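Local coordinates for 5-nitroimidazole antibiotic resistance protein (Bacteroides thetaiotaomicron, PDB 2FG9) that binds FAD and is probably a flavin-dependent oxidoreductase of the pyridoxamine 5'-phosphate oxidase family, with a putative role in resistance to 5-nitroimidazole antibiotics, at residues Leu36-Cys41 / Ile88-Gly93; Val43-Leu48 / Asn84-Thr89; Lys119-Glu124 / Val157-Val162. All blocks are in the same frame, centred on the assembly; numbering follows the deposited sequence.

Contact 1 of 3, residues Leu36-Cys41 / Ile88-Gly93; sequences LQADAC and ITFSLG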
ATOM      1  N   LEU A  36      21.497   3.188   2.560  1.00 55.66           N
ATOM      2  CA  LEU A  36      21.054   1.803   2.477  1.00 56.62           C
ATOM      3  C   LEU A  36      19.587   1.680   2.074  1.00 56.84           C
ATOM      4  O   LEU A  36      19.205   0.705   1.439  1.00 57.59           O
ATOM      5  CB  LEU A  36      21.345   1.082   3.797  1.00 57.09           C
ATOM      6  CG  LEU A  36      22.856   0.916   4.122  1.00 59.31           C
ATOM      7  CD1 LEU A  36      23.092   0.303   5.539  1.00 60.35           C
ATOM      8  CD2 LEU A  36      23.609   0.092   3.040  1.00 59.93           C
ATOM      9  N   GLN A  37      18.779   2.668   2.419  1.00 57.02           N
ATOM     10  CA  GLN A  37      17.375   2.708   2.014  1.00 57.80           C
ATOM     11  C   GLN A  37      17.185   3.091   0.555  1.00 56.46           C
ATOM     12  O   GLN A  37      16.128   2.839  -0.008  1.00 55.64           O
ATOM     13  CB  GLN A  37      16.589   3.716   2.874  1.00 57.77           C
ATOM     14  CG  GLN A  37      16.350   3.249   4.326  1.00 60.52           C
ATOM     15  CD  GLN A  37      15.490   4.242   5.130  1.00 62.58           C
ATOM     16  OE1 GLN A  37      14.248   4.191   5.055  1.00 69.05           O
ATOM     17  NE2 GLN A  37      16.142   5.154   5.899  1.00 67.64           N
ATOM     18  N   ALA A  38      18.163   3.753  -0.057  1.00 55.04           N
ATOM     19  CA  ALA A  38      17.936   4.328  -1.376  1.00 54.28           C
ATOM     20  C   ALA A  38      18.022   3.249  -2.457  1.00 53.66           C
ATOM     21  O   ALA A  38      18.811   2.321  -2.341  1.00 54.15           O
ATOM     22  CB  ALA A  38      18.934   5.494  -1.638  1.00 54.05           C
ATOM     23  N   ASP A  39      17.216   3.364  -3.503  1.00 53.07           N
ATOM     24  CA  ASP A  39      17.222   2.373  -4.586  1.00 53.46           C
ATOM     25  C   ASP A  39      18.262   2.749  -5.641  1.00 52.46           C
ATOM     26  O   ASP A  39      18.878   1.908  -6.250  1.00 52.66           O
ATOM     27  CB  ASP A  39      15.838   2.258  -5.264  1.00 54.43           C
ATOM     28  N   ALA A  40      18.416   4.025  -5.860  1.00 51.70           N
ATOM     29  CA  ALA A  40      19.378   4.557  -6.814  1.00 51.69           C
ATOM     30  C   ALA A  40      20.103   5.702  -6.180  1.00 49.88           C
ATOM     31  O   ALA A  40      19.684   6.259  -5.181  1.00 50.16           O
ATOM     32  CB  ALA A  40      18.675   5.061  -8.079  1.00 51.62           C
ATOM     33  N   CYS A  41      21.166   6.074  -6.827  1.00 48.43           N
ATOM     34  CA  CYS A  41      21.950   7.193  -6.418  1.00 48.27           C
ATOM     35  C   CYS A  41      22.171   8.043  -7.654  1.00 48.06           C
ATOM     36  O   CYS A  41      22.003   7.568  -8.794  1.00 47.50           O
ATOM     37  CB  CYS A  41      23.254   6.713  -5.791  1.00 48.59           C
ATOM     38  SG  CYS A  41      24.507   6.131  -6.919  1.00 47.70           S
ATOM     39  N   ILE A  88      28.116  11.747  -5.082  1.00 48.03           N
ATOM     40  CA  ILE A  88      27.052  10.796  -5.189  1.00 48.37           C
ATOM     41  C   ILE A  88      26.020  11.066  -4.106  1.00 47.71           C
ATOM     42  O   ILE A  88      26.307  11.002  -2.921  1.00 47.14           O
ATOM     43  CB  ILE A  88      27.584   9.368  -5.106  1.00 48.91           C
ATOM     44  CG1 ILE A  88      28.684   9.159  -6.150  1.00 48.78           C
ATOM     45  CG2 ILE A  88      26.419   8.389  -5.288  1.00 51.17           C
ATOM     46  CD1 ILE A  88      29.307   7.779  -6.187  1.00 48.17           C
ATOM     47  N   THR A  89      24.803  11.353  -4.546  1.00 48.17           N
ATOM     48  CA  THR A  89      23.734  11.852  -3.683  1.00 46.81           C
ATOM     49  C   THR A  89      22.544  10.926  -3.648  1.00 47.28           C
ATOM     50  O   THR A  89      22.219  10.264  -4.634  1.00 47.62           O
ATOM     51  CB  THR A  89      23.323  13.237  -4.159  1.00 46.68           C
ATOM     52  OG1 THR A  89      24.455  14.107  -4.049  1.00 43.60           O
ATOM     53  CG2 THR A  89      22.230  13.811  -3.331  1.00 45.70           C
ATOM     54  N   PHE A  90      21.909  10.863  -2.486  1.00 47.43           N
ATOM     55  CA  PHE A  90      20.830   9.892  -2.216  1.00 48.29           C
ATOM     56  C   PHE A  90      19.701  10.631  -1.525  1.00 49.12           C
ATOM     57  O   PHE A  90      19.968  11.509  -0.716  1.00 48.30           O
ATOM     58  CB  PHE A  90      21.276   8.771  -1.264  1.00 47.71           C
ATOM     59  CG  PHE A  90      22.576   8.119  -1.629  1.00 47.67           C
ATOM     60  CD1 PHE A  90      23.779   8.739  -1.350  1.00 48.16           C
ATOM     61  CD2 PHE A  90      22.599   6.861  -2.199  1.00 47.81           C
ATOM     62  CE1 PHE A  90      24.967   8.121  -1.645  1.00 47.25           C
ATOM     63  CE2 PHE A  90      23.772   6.265  -2.519  1.00 47.08           C
ATOM     64  CZ  PHE A  90      24.959   6.891  -2.253  1.00 47.45           C
ATOM     65  N   SER A  91      18.457  10.293  -1.825  1.00 50.51           N
ATOM     66  CA  SER A  91      17.379  10.859  -1.054  1.00 53.51           C
ATOM     67  C   SER A  91      16.168  10.000  -1.037  1.00 55.44           C
ATOM     68  O   SER A  91      15.841   9.383  -2.029  1.00 56.43           O
ATOM     69  CB  SER A  91      16.990  12.236  -1.597  1.00 53.92           C
ATOM     70  OG  SER A  91      15.935  12.757  -0.833  1.00 55.75           O
ATOM     71  N   LEU A  92      15.461  10.012   0.086  1.00 57.65           N
ATOM     72  CA  LEU A  92      14.205   9.277   0.200  1.00 59.43           C
ATOM     73  C   LEU A  92      13.084  10.273   0.011  1.00 59.76           C
ATOM     74  O   LEU A  92      13.265  11.510   0.191  1.00 60.55           O
ATOM     75  CB  LEU A  92      14.072   8.642   1.578  1.00 60.25           C
ATOM     76  CG  LEU A  92      15.406   8.196   2.194  1.00 63.82           C
ATOM     77  CD1 LEU A  92      15.226   7.845   3.690  1.00 63.69           C
ATOM     78  CD2 LEU A  92      15.998   7.035   1.334  1.00 65.00           C
ATOM     79  N   GLY A  93      11.907   9.765  -0.305  1.00 59.17           N
ATOM     80  CA  GLY A  93      10.773  10.678  -0.546  1.00 59.27           C
ATOM     81  C   GLY A  93      10.514  11.663   0.596  1.00 58.80           C
ATOM     82  O   GLY A  93      11.028  11.511   1.705  1.00 59.78           O
TER
HETATM   83  O   HOH W   1      18.553   8.462  -3.946  1.00 31.44           O
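A water molecule joins Ala-40 to Ser-91: it donates to Ala-40 O at 2.8 Å and accepts from the backbone N of Ser-91, also at 2.8 Å. It spans the gap between the segments beside Cys-41. Next to it the backbones come close at Cys-41, whose CA lies 3.6 Å from Thr-89 O in a CA-H...O contact. The side chain of Cys-41 is wedged between two residues of the other segment. Its CB presses on CE2 of the Phe-90 ring at 3.3 Å, a tight approach that is oblique to the ring. With chi1 at 76°, SG sits between the backbone N and the carbonyl carbon of its own residue, and this turns the sulfur onto CG2 of Ile-88, 3.4 Å away. The same sulfur makes an oblique sulfur-aromatic contact with Phe-90, 42° off the ring normal. The packing belongs to an antiparallel flavin-binding sheet consistent with the family's split barrel: the chain leaving helix 28-37 enters strand 41-46 while passing along strand 85-99. Ala-38, the first residue past the helix to leave helical geometry, puts CB at the edge of the Phe-90 ring, 4.0 Å from CD2. Phe-59 packs edge-to-face with that ring, and Ile-35 of the helix also touches it. Farther out, Gln-37 and Leu-92 cross at about a right angle. Leu-92 CD2 meets CB of Gln-37, while CD1 lies 3.6 Å from the amide NE2, which has a weak hydrogen bond to Ser-33. One FAD touches Ala-40 and another touches Ser-91, a residue of the flavin pocket, and Thr-89 OG1 is hydrogen-bonded to Val-54 O of the second subunit.

Contact 2 of 3, residues Val43-Leu48 / Asn84-Thr89; sequences VGITDL and NNVCIT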
ATOM      1  N   VAL A  43      24.869  10.289  -9.483  1.00 47.76           N
ATOM      2  CA  VAL A  43      26.288  10.485  -9.585  1.00 47.16           C
ATOM      3  C   VAL A  43      26.552  11.743 -10.417  1.00 46.81           C
ATOM      4  O   VAL A  43      26.194  11.807 -11.602  1.00 45.96           O
ATOM      5  CB  VAL A  43      26.979   9.249 -10.231  1.00 47.46           C
ATOM      6  CG1 VAL A  43      28.486   9.411 -10.236  1.00 49.30           C
ATOM      7  CG2 VAL A  43      26.567   7.968  -9.518  1.00 48.17           C
ATOM      8  N   GLY A  44      27.164  12.727  -9.767  1.00 45.86           N
ATOM      9  CA  GLY A  44      27.647  13.928 -10.411  1.00 46.22           C
ATOM     10  C   GLY A  44      29.081  13.758 -10.868  1.00 46.46           C
ATOM     11  O   GLY A  44      29.954  13.342 -10.084  1.00 46.16           O
ATOM     12  N   ILE A  45      29.309  14.091 -12.142  1.00 45.99           N
ATOM     13  CA  ILE A  45      30.607  14.041 -12.783  1.00 45.59           C
ATOM     14  C   ILE A  45      30.754  15.390 -13.512  1.00 45.48           C
ATOM     15  O   ILE A  45      29.770  15.906 -14.080  1.00 45.76           O
ATOM     16  CB  ILE A  45      30.608  12.931 -13.830  1.00 45.54           C
ATOM     17  CG1 ILE A  45      30.069  11.636 -13.239  1.00 44.88           C
ATOM     18  CG2 ILE A  45      31.965  12.700 -14.390  1.00 44.41           C
ATOM     19  CD1 ILE A  45      29.867  10.544 -14.264  1.00 46.63           C
ATOM     20  N   THR A  46      31.954  15.964 -13.503  1.00 45.32           N
ATOM     21  CA  THR A  46      32.223  17.145 -14.303  1.00 45.27           C
ATOM     22  C   THR A  46      32.476  16.688 -15.709  1.00 45.38           C
ATOM     23  O   THR A  46      33.251  15.759 -15.928  1.00 46.44           O
ATOM     24  CB  THR A  46      33.403  17.918 -13.782  1.00 45.48           C
ATOM     25  OG1 THR A  46      33.150  18.243 -12.413  1.00 47.14           O
ATOM     26  CG2 THR A  46      33.583  19.214 -14.583  1.00 44.30           C
ATOM     27  N   ASP A  47      31.797  17.295 -16.677  1.00 45.76           N
ATOM     28  CA  ASP A  47      31.955  16.854 -18.064  1.00 45.57           C
ATOM     29  C   ASP A  47      33.187  17.490 -18.662  1.00 45.22           C
ATOM     30  O   ASP A  47      33.919  18.165 -17.949  1.00 44.42           O
ATOM     31  CB  ASP A  47      30.676  17.096 -18.882  1.00 45.52           C
ATOM     32  CG  ASP A  47      30.420  18.548 -19.205  1.00 45.90           C
ATOM     33  OD1 ASP A  47      31.305  19.403 -19.059  1.00 46.05           O
ATOM     34  OD2 ASP A  47      29.295  18.823 -19.649  1.00 43.97           O
ATOM     35  N   LEU A  48      33.418  17.267 -19.954  1.00 45.54           N
ATOM     36  CA  LEU A  48      34.699  17.633 -20.599  1.00 45.80           C
ATOM     37  C   LEU A  48      34.836  19.134 -20.838  1.00 45.68           C
ATOM     38  O   LEU A  48      35.933  19.633 -21.127  1.00 46.01           O
ATOM     39  CB  LEU A  48      34.867  16.894 -21.931  1.00 45.91           C
ATOM     40  CG  LEU A  48      34.980  15.366 -21.855  1.00 47.88           C
ATOM     41  CD1 LEU A  48      35.238  14.796 -23.259  1.00 49.66           C
ATOM     42  CD2 LEU A  48      36.119  14.941 -20.909  1.00 48.05           C
ATOM     43  N   ASN A  84      38.133  12.191 -12.023  1.00 47.10           N
ATOM     44  CA  ASN A  84      37.444  11.072 -11.422  1.00 47.77           C
ATOM     45  C   ASN A  84      36.793  11.412 -10.076  1.00 47.89           C
ATOM     46  O   ASN A  84      36.333  10.511  -9.362  1.00 47.19           O
ATOM     47  CB  ASN A  84      38.339   9.829 -11.338  1.00 46.98           C
ATOM     48  CG  ASN A  84      39.452   9.957 -10.305  1.00 47.83           C
ATOM     49  OD1 ASN A  84      39.843  11.033  -9.942  1.00 47.04           O
ATOM     50  ND2 ASN A  84      39.945   8.832  -9.827  1.00 49.65           N
ATOM     51  N   ASN A  85      36.767  12.696  -9.728  1.00 47.43           N
ATOM     52  CA  ASN A  85      35.992  13.125  -8.561  1.00 48.24           C
ATOM     53  C   ASN A  85      34.496  13.097  -8.847  1.00 48.35           C
ATOM     54  O   ASN A  85      34.043  13.686  -9.839  1.00 47.79           O
ATOM     55  CB  ASN A  85      36.386  14.528  -8.152  1.00 48.10           C
ATOM     56  CG  ASN A  85      37.762  14.575  -7.605  1.00 49.51           C
ATOM     57  OD1 ASN A  85      37.991  14.157  -6.479  1.00 54.80           O
ATOM     58  ND2 ASN A  85      38.708  15.028  -8.413  1.00 43.89           N
ATOM     59  N   VAL A  86      33.748  12.413  -7.984  1.00 48.87           N
ATOM     60  CA  VAL A  86      32.310  12.313  -8.128  1.00 48.90           C
ATOM     61  C   VAL A  86      31.602  12.721  -6.844  1.00 49.07           C
ATOM     62  O   VAL A  86      32.135  12.532  -5.753  1.00 49.05           O
ATOM     63  CB  VAL A  86      31.884  10.900  -8.527  1.00 49.43           C
ATOM     64  CG1 VAL A  86      32.408  10.584  -9.919  1.00 50.88           C
ATOM     65  CG2 VAL A  86      32.388   9.846  -7.518  1.00 48.63           C
ATOM     66  N   CYS A  87      30.398  13.276  -6.987  1.00 48.51           N
ATOM     67  CA  CYS A  87      29.536  13.569  -5.850  1.00 48.25           C
ATOM     68  C   CYS A  87      28.290  12.684  -6.002  1.00 48.10           C
ATOM     69  O   CYS A  87      27.545  12.791  -6.964  1.00 48.12           O
ATOM     70  CB  CYS A  87      29.204  15.061  -5.796  1.00 47.97           C
ATOM     71  SG  CYS A  87      28.262  15.540  -4.340  1.00 48.38           S
ATOM     72  N   ILE A  88      28.116  11.747  -5.082  1.00 48.03           N
ATOM     73  CA  ILE A  88      27.052  10.796  -5.189  1.00 48.37           C
ATOM     74  C   ILE A  88      26.020  11.066  -4.106  1.00 47.71           C
ATOM     75  O   ILE A  88      26.307  11.002  -2.921  1.00 47.14           O
ATOM     76  CB  ILE A  88      27.584   9.368  -5.106  1.00 48.91           C
ATOM     77  CG1 ILE A  88      28.684   9.159  -6.150  1.00 48.78           C
ATOM     78  CG2 ILE A  88      26.419   8.389  -5.288  1.00 51.17           C
ATOM     79  CD1 ILE A  88      29.307   7.779  -6.187  1.00 48.17           C
ATOM     80  N   THR A  89      24.803  11.353  -4.546  1.00 48.17           N
ATOM     81  CA  THR A  89      23.734  11.852  -3.683  1.00 46.81           C
ATOM     82  C   THR A  89      22.544  10.926  -3.648  1.00 47.28           C
ATOM     83  O   THR A  89      22.219  10.264  -4.634  1.00 47.62           O
ATOM     84  CB  THR A  89      23.323  13.237  -4.159  1.00 46.68           C
ATOM     85  OG1 THR A  89      24.455  14.107  -4.049  1.00 43.60           O
ATOM     86  CG2 THR A  89      22.230  13.811  -3.331  1.00 45.70           C
TER
HETATM   87  O   HOH W   2      34.103  14.550 -12.330  1.00 37.60           O
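Gly-44 and Cys-87 hold the two strands together through a reciprocal pair of backbone hydrogen bonds. Gly-44 N donates to Cys-87 O at 2.8 Å in a nearly straight bond, with 170° at the hydrogen; Cys-87 N returns a bond to Gly-44 O at 3.1 Å. Gly-44 O also receives a CA-H...O contact from Val-86 CA at 3.2 Å, so this carbonyl oxygen meets two successive residues of the opposite strand. On the face that carries Val-43, Ile-45, Val-86 and Ile-88, the aliphatic groups meet in a row. Val-43 has CG1 anti to its backbone nitrogen (chi1 -176°), and this methyl touches CB of Val-86 and CG1 of Ile-88, each at 4.1 Å. Val-43 and Ile-88 lie side by side and point the same way, as do Ile-45 and Val-86, where CG1 of Ile-45 comes within 4.2 Å of Val-86 CG1. The arrangement is an antiparallel ladder between strands 41-46 and 85-99 in the flavin-binding sheet, with Val-43 and Ile-88 forming a non-hydrogen-bonded pair beside the hydrogen-bonded Gly-44 and Cys-87. The strands diverge toward Thr-46, and there a water takes over: it accepts from Thr-46 N at 2.8 Å and donates to Asn-85 O at 2.6 Å. Around this first shell, helix 75-82 covers part of the aliphatic row, Met-79 and Lys-76 packing on Ile-45 and Leu-80 on Val-86, while Leu-68 and Leu-66 of strand 65-70 touch Val-43 and Ile-88 respectively. The second subunit also packs here, its Tyr-53 against Cys-87 and its Pro-52 against Thr-46, and Gly-50 O of that subunit is hydrogen-bonded to Thr-46 OG1.

Contact 3 of 3, residues Lys119-Glu124 / Val157-Val162; sequences KVEFIE and VWKVPV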
ATOM      1  N   LYS A 119      36.678   9.558  -5.064  1.00 48.10           N
ATOM      2  CA  LYS A 119      37.243   9.407  -6.384  1.00 47.63           C
ATOM      3  C   LYS A 119      36.958   8.023  -6.913  1.00 46.88           C
ATOM      4  O   LYS A 119      37.062   7.063  -6.180  1.00 46.28           O
ATOM      5  CB  LYS A 119      38.730   9.598  -6.308  1.00 48.16           C
ATOM      6  CG  LYS A 119      39.165  10.990  -6.084  1.00 50.16           C
ATOM      7  CD  LYS A 119      40.667  10.994  -5.944  1.00 52.74           C
ATOM      8  CE  LYS A 119      41.297  12.374  -6.254  1.00 55.95           C
ATOM      9  NZ  LYS A 119      41.225  13.225  -5.045  1.00 58.27           N
ATOM     10  N   VAL A 120      36.655   7.932  -8.197  1.00 47.04           N
ATOM     11  CA  VAL A 120      36.426   6.669  -8.879  1.00 47.82           C
ATOM     12  C   VAL A 120      37.650   5.896  -9.413  1.00 47.90           C
ATOM     13  O   VAL A 120      38.414   6.416 -10.212  1.00 49.52           O
ATOM     14  CB  VAL A 120      35.522   6.917 -10.098  1.00 48.32           C
ATOM     15  CG1 VAL A 120      35.346   5.624 -10.924  1.00 50.35           C
ATOM     16  CG2 VAL A 120      34.185   7.426  -9.657  1.00 49.64           C
ATOM     17  N   GLU A 121      37.815   4.660  -8.940  0.50 48.08           N
ATOM     18  CA  GLU A 121      38.693   3.668  -9.559  0.50 47.78           C
ATOM     19  C   GLU A 121      37.855   2.707 -10.373  0.50 48.10           C
ATOM     20  O   GLU A 121      36.719   2.429 -10.014  0.50 48.13           O
ATOM     21  CB  GLU A 121      39.445   2.846  -8.496  0.50 47.75           C
ATOM     22  CG  GLU A 121      40.020   1.510  -9.016  0.50 46.97           C
ATOM     23  CD  GLU A 121      40.780   0.710  -7.963  0.50 47.16           C
ATOM     24  OE1 GLU A 121      40.349   0.697  -6.782  0.50 41.75           O
ATOM     25  OE2 GLU A 121      41.798   0.065  -8.338  0.50 47.69           O
ATOM     26  N   PHE A 122      38.421   2.194 -11.457  1.00 48.34           N
ATOM     27  CA  PHE A 122      37.860   1.046 -12.148  1.00 48.50           C
ATOM     28  C   PHE A 122      38.651  -0.169 -11.776  1.00 48.78           C
ATOM     29  O   PHE A 122      39.837  -0.270 -12.102  1.00 49.33           O
ATOM     30  CB  PHE A 122      37.896   1.222 -13.654  1.00 48.99           C
ATOM     31  CG  PHE A 122      37.067   2.392 -14.148  1.00 50.23           C
ATOM     32  CD1 PHE A 122      35.743   2.535 -13.766  1.00 51.36           C
ATOM     33  CD2 PHE A 122      37.600   3.308 -15.017  1.00 50.76           C
ATOM     34  CE1 PHE A 122      34.996   3.583 -14.223  1.00 49.98           C
ATOM     35  CE2 PHE A 122      36.844   4.372 -15.482  1.00 50.24           C
ATOM     36  CZ  PHE A 122      35.562   4.510 -15.080  1.00 50.48           C
ATOM     37  N   ILE A 123      37.983  -1.110 -11.123  1.00 48.98           N
ATOM     38  CA  ILE A 123      38.626  -2.311 -10.609  1.00 49.42           C
ATOM     39  C   ILE A 123      38.982  -3.181 -11.798  1.00 49.33           C
ATOM     40  O   ILE A 123      38.144  -3.423 -12.659  1.00 49.05           O
ATOM     41  CB  ILE A 123      37.670  -3.063  -9.700  1.00 49.53           C
ATOM     42  CG1 ILE A 123      37.329  -2.219  -8.464  1.00 51.00           C
ATOM     43  CG2 ILE A 123      38.234  -4.372  -9.263  1.00 49.46           C
ATOM     44  CD1 ILE A 123      36.108  -2.759  -7.720  1.00 52.75           C
ATOM     45  N   GLU A 124      40.230  -3.634 -11.854  1.00 49.71           N
ATOM     46  CA  GLU A 124      40.673  -4.439 -12.972  1.00 50.04           C
ATOM     47  C   GLU A 124      40.711  -5.902 -12.624  1.00 49.90           C
ATOM     48  O   GLU A 124      40.371  -6.715 -13.467  1.00 49.55           O
ATOM     49  CB  GLU A 124      42.030  -3.972 -13.478  1.00 50.80           C
ATOM     50  CG  GLU A 124      42.007  -2.569 -14.211  1.00 51.77           C
ATOM     51  N   VAL A 157      33.640  -1.900 -13.237  1.00 49.01           N
ATOM     52  CA  VAL A 157      33.186  -1.856 -11.887  1.00 48.85           C
ATOM     53  C   VAL A 157      33.906  -0.733 -11.164  1.00 48.33           C
ATOM     54  O   VAL A 157      35.132  -0.746 -11.044  1.00 48.51           O
ATOM     55  CB  VAL A 157      33.421  -3.188 -11.171  1.00 48.80           C
ATOM     56  CG1 VAL A 157      32.753  -3.143  -9.812  1.00 49.69           C
ATOM     57  CG2 VAL A 157      32.835  -4.360 -11.992  1.00 48.22           C
ATOM     58  N   TRP A 158      33.115   0.198 -10.641  1.00 47.64           N
ATOM     59  CA  TRP A 158      33.608   1.439 -10.069  1.00 47.23           C
ATOM     60  C   TRP A 158      33.728   1.260  -8.593  1.00 47.88           C
ATOM     61  O   TRP A 158      32.789   0.805  -7.959  1.00 48.25           O
ATOM     62  CB  TRP A 158      32.599   2.537 -10.246  1.00 47.20           C
ATOM     63  CG  TRP A 158      32.162   2.842 -11.604  1.00 46.82           C
ATOM     64  CD1 TRP A 158      32.210   2.045 -12.709  1.00 46.66           C
ATOM     65  CD2 TRP A 158      31.518   4.041 -12.001  1.00 46.39           C
ATOM     66  NE1 TRP A 158      31.655   2.701 -13.782  1.00 47.36           N
ATOM     67  CE2 TRP A 158      31.221   3.929 -13.369  1.00 45.16           C
ATOM     68  CE3 TRP A 158      31.169   5.216 -11.329  1.00 48.23           C
ATOM     69  CZ2 TRP A 158      30.592   4.944 -14.078  1.00 47.04           C
ATOM     70  CZ3 TRP A 158      30.555   6.224 -12.038  1.00 45.43           C
ATOM     71  CH2 TRP A 158      30.275   6.081 -13.396  1.00 45.89           C
ATOM     72  N   LYS A 159      34.881   1.604  -8.041  1.00 47.82           N
ATOM     73  CA  LYS A 159      35.075   1.645  -6.602  1.00 48.00           C
ATOM     74  C   LYS A 159      35.298   3.085  -6.230  1.00 47.38           C
ATOM     75  O   LYS A 159      36.097   3.798  -6.864  1.00 47.75           O
ATOM     76  CB  LYS A 159      36.282   0.809  -6.192  1.00 48.83           C
ATOM     77  CG  LYS A 159      36.567   0.763  -4.702  1.00 49.36           C
ATOM     78  CD  LYS A 159      37.733  -0.154  -4.468  1.00 49.52           C
ATOM     79  CE  LYS A 159      38.099  -0.212  -2.993  1.00 51.87           C
ATOM     80  NZ  LYS A 159      39.278  -1.102  -2.755  1.00 50.37           N
ATOM     81  N   VAL A 160      34.570   3.519  -5.217  1.00 47.35           N
ATOM     82  CA  VAL A 160      34.598   4.920  -4.783  1.00 46.97           C
ATOM     83  C   VAL A 160      34.725   4.940  -3.279  1.00 46.61           C
ATOM     84  O   VAL A 160      33.706   4.914  -2.558  1.00 45.06           O
ATOM     85  CB  VAL A 160      33.320   5.674  -5.185  1.00 46.68           C
ATOM     86  CG1 VAL A 160      33.455   7.148  -4.832  1.00 44.78           C
ATOM     87  CG2 VAL A 160      33.024   5.498  -6.674  1.00 46.97           C
ATOM     88  N   PRO A 161      35.973   4.947  -2.792  1.00 45.87           N
ATOM     89  CA  PRO A 161      36.130   5.135  -1.353  1.00 46.09           C
ATOM     90  C   PRO A 161      35.597   6.511  -1.016  1.00 46.22           C
ATOM     91  O   PRO A 161      35.886   7.476  -1.742  1.00 45.84           O
ATOM     92  CB  PRO A 161      37.642   5.059  -1.127  1.00 46.04           C
ATOM     93  CG  PRO A 161      38.230   4.389  -2.392  1.00 46.36           C
ATOM     94  CD  PRO A 161      37.259   4.796  -3.497  1.00 46.39           C
ATOM     95  N   VAL A 162      34.787   6.587   0.033  1.00 46.73           N
ATOM     96  CA  VAL A 162      34.094   7.816   0.359  1.00 47.72           C
ATOM     97  C   VAL A 162      34.954   8.654   1.250  1.00 48.37           C
ATOM     98  O   VAL A 162      35.218   8.265   2.390  1.00 48.55           O
ATOM     99  CB  VAL A 162      32.759   7.557   1.064  1.00 47.41           C
ATOM    100  CG1 VAL A 162      32.160   8.880   1.609  1.00 48.66           C
ATOM    101  CG2 VAL A 162      31.815   6.916   0.112  1.00 47.53           C
TER
HETATM  102  O   HOH W   3      38.086   8.429  -2.943  1.00 54.54           O
HETATM  103  O   HOH W   4      36.549  -1.913 -13.925  1.00 45.22           O
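Lys-119 meets the second strand through its backbone: its O receives a CA-H...O contact from Val-160 CA and lies 3.5 Å from Pro-161 CD. A water accepts from Lys-119 N and donates to Pro-161 O. Val-120 follows, with CG2 against Val-160 CG2 at 3.7 Å and CE3 of the Trp-158 indole at 4.1 Å. Glu-121 pairs with Lys-159 through two backbone hydrogen bonds, each 2.8 Å, in an antiparallel ladder joining strands 106-123 and 156-175 of the flavin-binding sheet. The side chains of Glu-121 and Lys-159 run alongside each other, though a second conformer of Glu-121 leaves the spacing of their charges doubtful. On the face shared with Trp-158, Phe-122 makes a T-shaped stack, its edge toward the indole face and the planes at 73°. CE1 does the touching, 3.5 Å from both CD1 and NE1 of Trp-158; NE1 is hydrogen-bonded to Ser-70, and Lys-156 makes a cation-pi contact with Phe-122. Ile-123 N donates a hydrogen bond to Val-157 O, and its CD1 sits against Lys-159 CB and Val-157 CG1, while helix 126-138 packs on Ile-123 and Val-157.

All three contacts reach one antiparallel sheet. Contacts 1 and 2 are buried, both use strand 85-99, share Ile-88 and Thr-89, and touch the second subunit. Contact 1, its centre about 4 Å from the centre of the chain, relies on side-chain packing and a bridging water, whereas contact 2 has direct backbone pairing alongside an aliphatic row. Contact 3 is only partly buried, touches no other protein chain of the assembly, and combines backbone pairing with an aromatic stack and the long charged side chains of Glu-121 and Lys-159. Strand 106-123 brings contacts 2 and 3 together: Val-86 CG1 packs on Val-120 CG2 at 3.6 Å, and Asn-84 O probably accepts a hydrogen bond from Val-120 N.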